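Local coordinates for epidermal growth factor receptor pathway substrate 8-like protein 1 (Mus musculus, PDB 2CY5) that probably binds peptide motifs of partner proteins in signal transduction through its phosphotyrosine-binding domain, at residues D7-H12 / R123-G128; M51-S56 / V60-P65; D77-C82 / G128-Y133; C82-P87 / S91-L96. All coordinates share one frame; numbering follows the deposited sequence.

Contact 1. Residues D7-H12 / R123-G128; sequences DVSQYH and REDIQG. With CA (calcium ion), chain B.
Two first torsions bring Tyr11 and Asp125 together: the Tyr11 ring stands beside its own backbone N (chi1 -54°), while the Asp125 carboxylate swings away from its backbone N (chi1 -172°), toward the strand. Tyr11 OH donates to Asp125 OD2 at 2.7 Å, the oxygen lying in the ring plane, at its edge. The carboxylate is turned 72° from that plane and accepts the hydrogen bond at OD2 on the anti side, from somewhat out of its own plane. Asp125 OD1 binds the calcium ion at 2.4 Å; five waters and Ala6 O complete seven ligands. In support, water 2 donates to Asp125 OD2 at 2.9 Å and is hydrogen-bonded to Ser9 OG at 3.0 Å, while water 3 donates to Asp125 O and water 1 to Asp7 O. A phenylalanine in place of Tyr11 would remove the phenolic donor and probably leave Asp125 OD2 without its direct grip from the strand, the carboxylate freer to turn about the metal. The site joins helix 118-133, the C-terminal helix of this PTB domain, to the start of strand 9-20, which pairs with strand 49-55; Val55 of that neighbour packs against Asp125 and Ile126, and Ile126 reaches Cys82 of strand 79-85.

Contact 2. Residues M51-S56 / V60-P65; sequences MLLRVS and VTLLDP
The Arg54 guanidinium, the flat group of this contact, carries Leu63 CD1 over one face, 3.3 Å above the plane and shifted toward the rim, with Arg54 NH2 as the nearest atom at 3.4 Å. A bend at chi3 (-62°) in an otherwise extended chain folds the group over this methyl, and a hydrogen bond from NH2 to Gln10 OE1 helps to fix it there. Beneath lies an antiparallel hairpin with four backbone hydrogen bonds. Leu52 and Leu63 form one hydrogen-bonded pair, Leu63 N reaching Leu52 O at 2.7 Å; Arg54 and Thr61 form the next, and Arg54 N meets Thr61 O almost straight, at 175°. Water 6 lies across this second pair, hydrogen-bonded to Thr61 OG1 and giving a weak bond to Arg54 O. The sheet face bearing Leu53, Val55, Val60 and Leu62 is apolar. Leu53 CG rests on Leu62 CD2 at 3.8 Å, Leu53 CD2 meets Val60 CG1 at 3.9 Å, and the selenium of Met51, a selenomethionine, touches Leu62 CB at 4.0 Å. That face turns to helix 118-133, where Leu53 meets Ile122 and Val55 meets Ile126, as expected of the C-terminal helix of a PTB domain. Strand 9-20 pairs with 49-55 on one side and strand 70-75 with 59-63 on the other, and Met51 also packs on Glu103 of the second subunit.

Contact 3. Residues D77-C82 / G128-Y133; sequences DAIVRC and GALQNY
Ile79 and Leu130 make the close-packed half of this contact, and both are buried. The branch methyl Ile79 CG2 meets Leu130 CD1 at 3.8 Å, while the other methyl, Leu130 CD2, comes within 4.1 Å of Ile79 CB, so the fork of the leucine lies alongside the CB-CG2 bond of the isoleucine. The two side chains cross at about a right angle. Leu130 holds its CG beside its backbone N (chi1 -72°), which sends the fork from the helix toward the strand. Ile79 also packs on Leu97 of strand 94-99, and Leu76 lies against Ala129, Leu130 and Tyr133. The helix is the last part of 118-133, the C-terminal helix that packs against the sheet of this PTB domain, and the strand is 79-85, outermost in the sheet within this chain. Just past Ile79 that strand carries a classic beta bulge: Val80 and Arg81 both face Val98. Asp77 and Tyr133 form the loose half, and both are exposed. The Tyr133 side chain extends away from its backbone N (chi1 -178°) and lays its ring obliquely beside the backbone of Asp77, Tyr133 CE2 lying 3.9 Å from Asp77 N. Its hydroxyl approaches the aliphatic carbon, Tyr133 OH to Asp77 CB being 3.7 Å, rather than the carboxylate oxygens. The ring and carboxylate planes differ by 34°, and no hydrogen bond crosses between the two segments.

Contact 4. Residues C82-P87 / S91-L96; sequences CDAVMP and SRSLLL
Four backbone hydrogen bonds between Asp83 and Leu96 and between Val85 and Leu94 define the antiparallel register. Leu96 N reaches Asp83 O at 2.7 Å and nearly straight, at 171°, but arrives tilted 32° from the carbonyl plane; Val85 N meets Leu94 O, also at 2.7 Å, in the plane of the Leu94 carbonyl. Between these pairs Ala84 and Leu95 form a non-hydrogen-bonded pair, and Ala84 CA lends a CA-H...O contact to Leu94 O at 3.0 Å. Further out, Leu95 CD1 touches Cys82 SG at 3.8 Å and Asp83 O at 3.5 Å. Leu94, its CG beside its own backbone N (chi1 -65°), brings CD1 to 3.8 Å from Pro87 CD, the two side chains crossing at about a right angle. An alanine in place of Leu94 would probably open a gap beside Pro87 and take from Leu37 of helix 30-42 and Phe111 one of their apolar contacts. The selenium of Met86, a selenomethionine, lies 3.5 Å from Ser91 O at the exposed turn end. Main-chain bonding therefore sets the register of this PTB-domain hairpin, while its side chains face two helices: Leu94 and Leu96 reach helix 30-42, and Ala84 and Cys82 meet helix 118-133.

From the N terminus, contact 1 opens on strand 9-20 and closes only at helix 118-133, so its loop encloses almost the whole domain. Contact 2 is a hairpin closure within that span, and strand 9-20 pairs with its first strand, joining contacts 1 and 2 in one sheet. Contact 3 opens at 77-82 and closes at 128-133; it crosses contact 1, sharing Gly128 and the same helix. Contact 4 starts from the shared Cys82 and closes a second hairpin, lying within the spans of both contacts 1 and 3. The two hairpins, in series along the chain and separated in the sheet by strands 9-20 and 108-114, touch through Leu53 of contact 2 and Leu95 of contact 4.

Contact 1. Residues D7-H12 / R123-G128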
# COMPACT_ATOMS: atom_id res chain seq x y z
N ASP A 7 -2.83 16.02 -21.44
CA ASP A 7 -3.15 14.69 -21.04
C ASP A 7 -2.22 14.18 -19.96
O ASP A 7 -2.68 13.49 -19.12
CB ASP A 7 -3.11 13.71 -22.18
CG ASP A 7 -4.24 13.94 -23.13
OD1 ASP A 7 -5.31 14.58 -22.81
OD2 ASP A 7 -3.98 13.48 -24.22
N VAL A 8 -0.93 14.42 -20.08
CA VAL A 8 0.05 13.93 -19.06
C VAL A 8 0.78 15.11 -18.51
O VAL A 8 1.33 15.97 -19.34
CB VAL A 8 1.08 13.05 -19.74
CG1 VAL A 8 2.11 12.62 -18.74
CG2 VAL A 8 0.36 11.91 -20.41
N SER A 9 0.74 15.29 -17.18
CA SER A 9 1.50 16.39 -16.67
C SER A 9 2.23 15.81 -15.46
O SER A 9 1.75 14.77 -14.84
CB SER A 9 0.56 17.49 -16.15
OG SER A 9 -0.40 17.94 -17.09
N GLN A 10 3.31 16.45 -15.07
CA GLN A 10 4.06 16.11 -13.79
C GLN A 10 4.30 17.25 -12.92
O GLN A 10 4.43 18.42 -13.35
CB GLN A 10 5.41 15.50 -13.95
CG GLN A 10 5.88 15.55 -15.33
CD GLN A 10 7.25 14.88 -15.43
OE1 GLN A 10 7.34 13.66 -15.66
NE2 GLN A 10 8.30 15.67 -15.14
N TYR A 11 4.40 16.96 -11.64
CA TYR A 11 4.61 17.96 -10.63
C TYR A 11 5.62 17.41 -9.58
O TYR A 11 5.67 16.15 -9.32
CB TYR A 11 3.32 18.18 -9.88
CG TYR A 11 2.23 18.50 -10.83
CD1 TYR A 11 1.37 17.49 -11.32
CD2 TYR A 11 2.04 19.84 -11.26
CE1 TYR A 11 0.31 17.77 -12.21
CE2 TYR A 11 0.93 20.15 -12.14
CZ TYR A 11 0.08 19.14 -12.59
OH TYR A 11 -0.98 19.36 -13.37
N HIS A 12 6.51 18.26 -9.13
CA HIS A 12 7.35 17.80 -8.04
C HIS A 12 6.56 18.07 -6.74
O HIS A 12 5.96 19.16 -6.59
CB HIS A 12 8.64 18.54 -7.98
CG HIS A 12 9.55 18.20 -9.12
ND1 HIS A 12 10.70 17.46 -8.94
CD2 HIS A 12 9.42 18.41 -10.45
CE1 HIS A 12 11.24 17.24 -10.12
NE2 HIS A 12 10.48 17.81 -11.05
N ARG A 123 -4.79 19.22 -7.73
CA ARG A 123 -6.16 18.81 -7.45
C ARG A 123 -7.03 19.01 -8.70
O ARG A 123 -7.75 18.08 -9.10
CB ARG A 123 -6.75 19.61 -6.31
CG ARG A 123 -8.26 19.30 -6.12
CD ARG A 123 -8.88 20.33 -5.23
NE ARG A 123 -9.04 21.47 -6.12
CZ ARG A 123 -9.93 21.46 -7.12
NH1 ARG A 123 -10.71 20.40 -7.33
NH2 ARG A 123 -9.99 22.50 -7.92
N GLU A 124 -6.91 20.15 -9.38
CA GLU A 124 -7.80 20.34 -10.54
C GLU A 124 -7.45 19.41 -11.59
O GLU A 124 -8.36 18.98 -12.21
CB GLU A 124 -7.69 21.78 -11.14
CG GLU A 124 -8.46 22.84 -10.44
CD GLU A 124 -8.06 24.22 -11.15
OE1 GLU A 124 -7.11 24.96 -10.66
OE2 GLU A 124 -8.63 24.48 -12.24
N ASP A 125 -6.17 19.11 -11.82
CA ASP A 125 -5.76 18.20 -12.85
C ASP A 125 -6.24 16.76 -12.60
O ASP A 125 -6.88 16.08 -13.46
CB ASP A 125 -4.23 18.25 -12.93
CG ASP A 125 -3.69 17.47 -14.15
OD1 ASP A 125 -4.51 17.03 -14.98
OD2 ASP A 125 -2.48 17.34 -14.33
N ILE A 126 -6.07 16.33 -11.35
CA ILE A 126 -6.54 14.95 -11.05
C ILE A 126 -8.01 14.93 -11.12
O ILE A 126 -8.58 14.00 -11.68
CB ILE A 126 -6.08 14.53 -9.60
CG1 ILE A 126 -4.52 14.42 -9.73
CG2 ILE A 126 -6.94 13.28 -9.05
CD1 ILE A 126 -3.82 14.15 -8.29
N GLN A 127 -8.67 15.96 -10.61
CA GLN A 127 -10.20 15.89 -10.65
C GLN A 127 -10.70 15.93 -12.15
O GLN A 127 -11.68 15.25 -12.49
CB GLN A 127 -10.80 17.09 -9.95
CG GLN A 127 -12.31 17.00 -9.85
CD GLN A 127 -12.80 15.70 -9.16
OE1 GLN A 127 -12.39 15.41 -8.00
NE2 GLN A 127 -13.67 14.90 -9.88
N GLY A 128 -10.04 16.72 -13.01
CA GLY A 128 -10.36 16.70 -14.45
C GLY A 128 -10.13 15.30 -15.04
O GLY A 128 -11.00 14.79 -15.83
CA CA B . -4.68 16.59 -17.30
O HOH W 1 -4.84 14.22 -17.83
O HOH W 2 -2.50 15.79 -16.76
O HOH W 3 -6.75 16.43 -16.35
O HOH W 4 -4.59 18.93 -17.32
O HOH W 5 -6.29 17.16 -19.03

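Contact 2. Residues M51-S56 / V60-P65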
# COMPACT_ATOMS: atom_id res chain seq x y z
N MSE A 51 9.18 13.77 -4.43
CA MSE A 51 8.77 12.79 -5.41
C MSE A 51 8.18 13.53 -6.62
O MSE A 51 7.76 14.69 -6.55
CB MSE A 51 7.58 11.93 -4.86
CG MSE A 51 7.93 10.78 -4.03
SE MSE A 51 6.27 9.89 -3.45
CE MSE A 51 7.41 8.75 -2.24
N LEU A 52 8.11 12.81 -7.68
CA LEU A 52 7.48 13.25 -8.96
C LEU A 52 6.09 12.67 -9.09
O LEU A 52 5.94 11.46 -9.22
CB LEU A 52 8.23 12.66 -10.13
CG LEU A 52 8.29 13.50 -11.40
CD1 LEU A 52 7.97 14.99 -11.19
CD2 LEU A 52 9.75 13.32 -11.90
N LEU A 53 5.07 13.52 -9.10
CA LEU A 53 3.69 13.05 -9.21
C LEU A 53 3.19 13.29 -10.67
O LEU A 53 3.24 14.46 -11.22
CB LEU A 53 2.80 13.75 -8.14
CG LEU A 53 1.35 13.21 -8.08
CD1 LEU A 53 0.52 13.77 -6.86
CD2 LEU A 53 0.54 13.74 -9.29
N ARG A 54 2.89 12.21 -11.35
CA ARG A 54 2.45 12.26 -12.72
C ARG A 54 0.99 11.94 -12.96
O ARG A 54 0.45 10.98 -12.44
CB ARG A 54 3.42 11.42 -13.55
CG ARG A 54 3.09 11.45 -15.05
CD ARG A 54 4.01 10.53 -15.96
NE ARG A 54 5.42 10.94 -15.89
CZ ARG A 54 6.44 10.15 -16.30
NH1 ARG A 54 6.22 8.92 -16.80
NH2 ARG A 54 7.68 10.57 -16.19
N VAL A 55 0.22 12.88 -13.59
CA VAL A 55 -1.20 12.58 -13.84
C VAL A 55 -1.36 12.24 -15.33
O VAL A 55 -0.90 13.05 -16.18
CB VAL A 55 -1.96 13.79 -13.54
CG1 VAL A 55 -3.40 13.57 -13.66
CG2 VAL A 55 -1.59 14.27 -12.01
N SER A 56 -1.90 11.09 -15.65
CA SER A 56 -2.14 10.66 -17.03
C SER A 56 -3.55 10.38 -17.14
O SER A 56 -4.28 10.36 -16.14
CB SER A 56 -1.28 9.49 -17.35
OG SER A 56 -1.87 8.35 -16.85
N VAL A 60 -2.58 7.91 -11.69
CA VAL A 60 -1.70 8.86 -11.03
C VAL A 60 -0.48 8.01 -10.67
O VAL A 60 -0.63 6.90 -10.10
CB VAL A 60 -2.31 9.48 -9.74
CG1 VAL A 60 -1.28 10.28 -8.97
CG2 VAL A 60 -3.43 10.35 -10.14
N THR A 61 0.68 8.48 -11.06
CA THR A 61 1.96 7.76 -10.77
C THR A 61 2.91 8.57 -9.91
O THR A 61 2.97 9.81 -10.07
CB THR A 61 2.64 7.44 -12.10
OG1 THR A 61 1.71 6.69 -12.92
CG2 THR A 61 3.83 6.63 -11.86
N LEU A 62 3.66 7.94 -8.99
CA LEU A 62 4.64 8.62 -8.18
C LEU A 62 6.04 8.09 -8.59
O LEU A 62 6.28 6.83 -8.49
CB LEU A 62 4.47 8.33 -6.69
CG LEU A 62 3.06 8.79 -6.26
CD1 LEU A 62 2.81 8.32 -4.88
CD2 LEU A 62 3.21 10.46 -6.15
N LEU A 63 6.98 8.97 -8.95
CA LEU A 63 8.33 8.53 -9.33
C LEU A 63 9.48 9.12 -8.54
O LEU A 63 9.36 10.22 -7.98
CB LEU A 63 8.57 8.81 -10.85
CG LEU A 63 7.32 8.64 -11.78
CD1 LEU A 63 7.32 9.64 -12.98
CD2 LEU A 63 7.40 7.33 -12.32
N ASP A 64 10.65 8.46 -8.53
CA ASP A 64 11.82 9.03 -7.87
C ASP A 64 12.27 10.17 -8.79
O ASP A 64 12.42 9.95 -9.98
CB ASP A 64 12.90 8.02 -7.75
CG ASP A 64 14.13 8.62 -7.09
OD1 ASP A 64 14.93 9.35 -7.78
OD2 ASP A 64 14.25 8.39 -5.88
N PRO A 65 12.39 11.39 -8.28
CA PRO A 65 12.77 12.59 -9.03
C PRO A 65 14.01 12.56 -9.90
O PRO A 65 14.16 13.42 -10.79
CB PRO A 65 12.84 13.67 -7.95
CG PRO A 65 13.13 12.95 -6.78
CD PRO A 65 12.25 11.72 -6.88
O HOH W 6 0.76 8.79 -14.44

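Contact 3. Residues D77-C82 / G128-Y133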
# COMPACT_ATOMS: atom_id res chain seq x y z
N ASP A 77 -9.49 4.51 -11.29
CA ASP A 77 -10.63 3.76 -10.67
C ASP A 77 -10.44 3.59 -9.12
O ASP A 77 -11.38 3.47 -8.41
CB ASP A 77 -10.61 2.34 -11.27
CG ASP A 77 -11.86 1.64 -11.03
OD1 ASP A 77 -11.90 0.40 -11.26
OD2 ASP A 77 -12.81 2.38 -10.63
N ALA A 78 -9.16 3.52 -8.65
CA ALA A 78 -8.76 3.42 -7.25
C ALA A 78 -8.86 4.76 -6.50
O ALA A 78 -8.89 4.76 -5.30
CB ALA A 78 -7.27 2.91 -7.19
N ILE A 79 -8.95 5.92 -7.15
CA ILE A 79 -9.03 7.19 -6.35
C ILE A 79 -10.42 7.51 -5.89
O ILE A 79 -11.31 7.67 -6.68
CB ILE A 79 -8.40 8.35 -7.25
CG1 ILE A 79 -7.00 7.87 -7.63
CG2 ILE A 79 -8.39 9.68 -6.57
CD1 ILE A 79 -6.22 8.88 -8.48
N VAL A 80 -10.67 7.71 -4.63
CA VAL A 80 -12.02 7.88 -4.21
C VAL A 80 -12.18 9.31 -3.93
O VAL A 80 -13.29 9.76 -3.92
CB VAL A 80 -12.43 6.95 -2.98
CG1 VAL A 80 -11.45 5.80 -2.73
CG2 VAL A 80 -12.29 7.69 -1.70
N ARG A 81 -11.11 10.05 -3.64
CA ARG A 81 -11.27 11.49 -3.38
C ARG A 81 -9.97 12.28 -3.58
O ARG A 81 -8.86 11.79 -3.19
CB ARG A 81 -11.68 11.80 -1.96
CG ARG A 81 -12.02 13.28 -1.92
CD ARG A 81 -13.06 13.65 -0.81
NE ARG A 81 -13.30 15.07 -0.75
CZ ARG A 81 -13.69 15.69 0.34
NH1 ARG A 81 -13.91 14.99 1.46
NH2 ARG A 81 -13.69 17.02 0.34
N CYS A 82 -10.07 13.56 -4.04
CA CYS A 82 -8.82 14.31 -4.17
C CYS A 82 -9.16 15.72 -3.72
O CYS A 82 -10.15 16.24 -4.25
CB CYS A 82 -8.39 14.29 -5.67
SG CYS A 82 -6.93 15.34 -5.85
N GLY A 128 -10.04 16.72 -13.01
CA GLY A 128 -10.36 16.70 -14.45
C GLY A 128 -10.13 15.30 -15.04
O GLY A 128 -11.00 14.79 -15.83
N ALA A 129 -9.06 14.62 -14.60
CA ALA A 129 -8.77 13.31 -15.15
C ALA A 129 -9.79 12.30 -14.60
O ALA A 129 -10.30 11.48 -15.40
CB ALA A 129 -7.30 12.83 -14.92
N LEU A 130 -10.23 12.46 -13.35
CA LEU A 130 -11.24 11.63 -12.77
C LEU A 130 -12.58 11.81 -13.51
O LEU A 130 -13.17 10.83 -13.92
CB LEU A 130 -11.49 11.99 -11.25
CG LEU A 130 -10.29 11.50 -10.45
CD1 LEU A 130 -10.47 11.80 -8.91
CD2 LEU A 130 -10.33 10.00 -10.51
N GLN A 131 -13.05 13.03 -13.68
CA GLN A 131 -14.28 13.28 -14.41
C GLN A 131 -14.20 12.62 -15.77
O GLN A 131 -15.13 11.95 -16.20
CB GLN A 131 -14.48 14.73 -14.73
CG GLN A 131 -14.78 15.59 -13.53
CD GLN A 131 -14.68 17.18 -13.80
OE1 GLN A 131 -14.66 17.99 -12.83
NE2 GLN A 131 -14.63 17.61 -15.09
N ASN A 132 -13.10 12.83 -16.46
CA ASN A 132 -12.97 12.27 -17.77
C ASN A 132 -13.12 10.74 -17.70
O ASN A 132 -14.03 10.15 -18.33
CB ASN A 132 -11.60 12.62 -18.35
CG ASN A 132 -11.39 12.03 -19.76
OD1 ASN A 132 -10.26 11.71 -20.14
ND2 ASN A 132 -12.48 11.92 -20.54
N TYR A 133 -12.23 10.09 -17.00
CA TYR A 133 -12.24 8.65 -16.84
C TYR A 133 -13.65 8.12 -16.51
O TYR A 133 -14.13 7.21 -17.17
CB TYR A 133 -11.29 8.29 -15.72
CG TYR A 133 -11.20 6.84 -15.50
CD1 TYR A 133 -10.32 6.08 -16.25
CD2 TYR A 133 -12.00 6.21 -14.55
CE1 TYR A 133 -10.25 4.74 -16.07
CE2 TYR A 133 -11.94 4.86 -14.36
CZ TYR A 133 -11.06 4.14 -15.13
OH TYR A 133 -10.96 2.78 -14.92

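Contact 4. Residues C82-P87 / S91-L96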
# COMPACT_ATOMS: atom_id res chain seq x y z
N CYS A 82 -10.07 13.56 -4.04
CA CYS A 82 -8.82 14.31 -4.17
C CYS A 82 -9.16 15.72 -3.72
O CYS A 82 -10.15 16.24 -4.25
CB CYS A 82 -8.39 14.29 -5.67
SG CYS A 82 -6.93 15.34 -5.85
N ASP A 83 -8.46 16.33 -2.76
CA ASP A 83 -8.77 17.70 -2.31
C ASP A 83 -7.47 18.41 -2.02
O ASP A 83 -6.37 17.81 -2.07
CB ASP A 83 -9.55 17.69 -1.09
CG ASP A 83 -10.46 19.00 -0.94
OD1 ASP A 83 -11.27 19.14 -0.01
OD2 ASP A 83 -10.35 19.92 -1.77
N ALA A 84 -7.52 19.73 -1.83
CA ALA A 84 -6.33 20.45 -1.50
C ALA A 84 -6.77 21.19 -0.23
O ALA A 84 -7.90 21.65 -0.14
CB ALA A 84 -5.95 21.45 -2.53
N VAL A 85 -5.90 21.36 0.73
CA VAL A 85 -6.36 22.03 1.94
C VAL A 85 -5.21 22.73 2.60
O VAL A 85 -4.07 22.35 2.36
CB VAL A 85 -7.08 21.05 2.93
CG1 VAL A 85 -6.17 19.99 3.38
CG2 VAL A 85 -7.61 21.82 4.16
N MSE A 86 -5.53 23.81 3.36
CA MSE A 86 -4.55 24.61 4.14
C MSE A 86 -4.87 24.44 5.62
O MSE A 86 -5.62 25.21 6.21
CB MSE A 86 -4.66 26.11 3.88
CG MSE A 86 -3.75 26.99 4.76
SE MSE A 86 -2.96 28.21 3.44
CE MSE A 86 -4.74 28.94 3.22
N PRO A 87 -4.29 23.44 6.25
CA PRO A 87 -4.63 23.31 7.69
C PRO A 87 -4.27 24.57 8.54
O PRO A 87 -3.41 25.41 8.17
CB PRO A 87 -3.86 22.05 8.11
CG PRO A 87 -2.62 22.15 7.21
CD PRO A 87 -3.18 22.57 5.87
N SER A 91 1.07 28.15 5.99
CA SER A 91 0.87 29.14 4.93
C SER A 91 0.62 28.44 3.56
O SER A 91 0.27 29.12 2.60
CB SER A 91 2.11 30.01 4.81
OG SER A 91 3.21 29.22 4.34
N ARG A 92 0.82 27.10 3.52
CA ARG A 92 0.65 26.18 2.34
C ARG A 92 -0.48 25.24 2.23
O ARG A 92 -0.96 24.66 3.18
CB ARG A 92 1.82 25.30 2.13
CG ARG A 92 2.92 25.93 1.61
CD ARG A 92 3.67 24.92 0.89
NE ARG A 92 5.08 25.05 1.19
CZ ARG A 92 5.99 24.31 0.59
NH1 ARG A 92 5.61 23.44 -0.30
NH2 ARG A 92 7.27 24.37 0.89
N SER A 93 -0.59 24.83 0.98
CA SER A 93 -1.65 23.94 0.64
C SER A 93 -1.16 22.44 0.67
O SER A 93 -0.05 22.10 0.34
CB SER A 93 -2.21 24.37 -0.74
OG SER A 93 -3.62 24.11 -0.91
N LEU A 94 -1.98 21.56 1.18
CA LEU A 94 -1.62 20.16 1.09
C LEU A 94 -2.56 19.54 -0.00
O LEU A 94 -3.75 19.90 -0.11
CB LEU A 94 -1.99 19.50 2.37
CG LEU A 94 -1.10 20.13 3.51
CD1 LEU A 94 -1.46 19.36 4.77
CD2 LEU A 94 0.46 20.07 3.18
N LEU A 95 -2.04 18.55 -0.70
CA LEU A 95 -2.80 17.82 -1.63
C LEU A 95 -3.26 16.49 -0.86
O LEU A 95 -2.43 15.73 -0.29
CB LEU A 95 -1.92 17.39 -2.79
CG LEU A 95 -2.74 16.41 -3.70
CD1 LEU A 95 -3.90 17.10 -4.45
CD2 LEU A 95 -1.75 15.78 -4.87
N LEU A 96 -4.54 16.24 -0.79
CA LEU A 96 -4.96 15.02 -0.13
C LEU A 96 -5.51 14.09 -1.16
O LEU A 96 -6.31 14.47 -2.10
CB LEU A 96 -6.01 15.40 0.85
CG LEU A 96 -6.41 14.41 1.94
CD1 LEU A 96 -7.25 15.08 3.01
CD2 LEU A 96 -7.21 13.50 1.27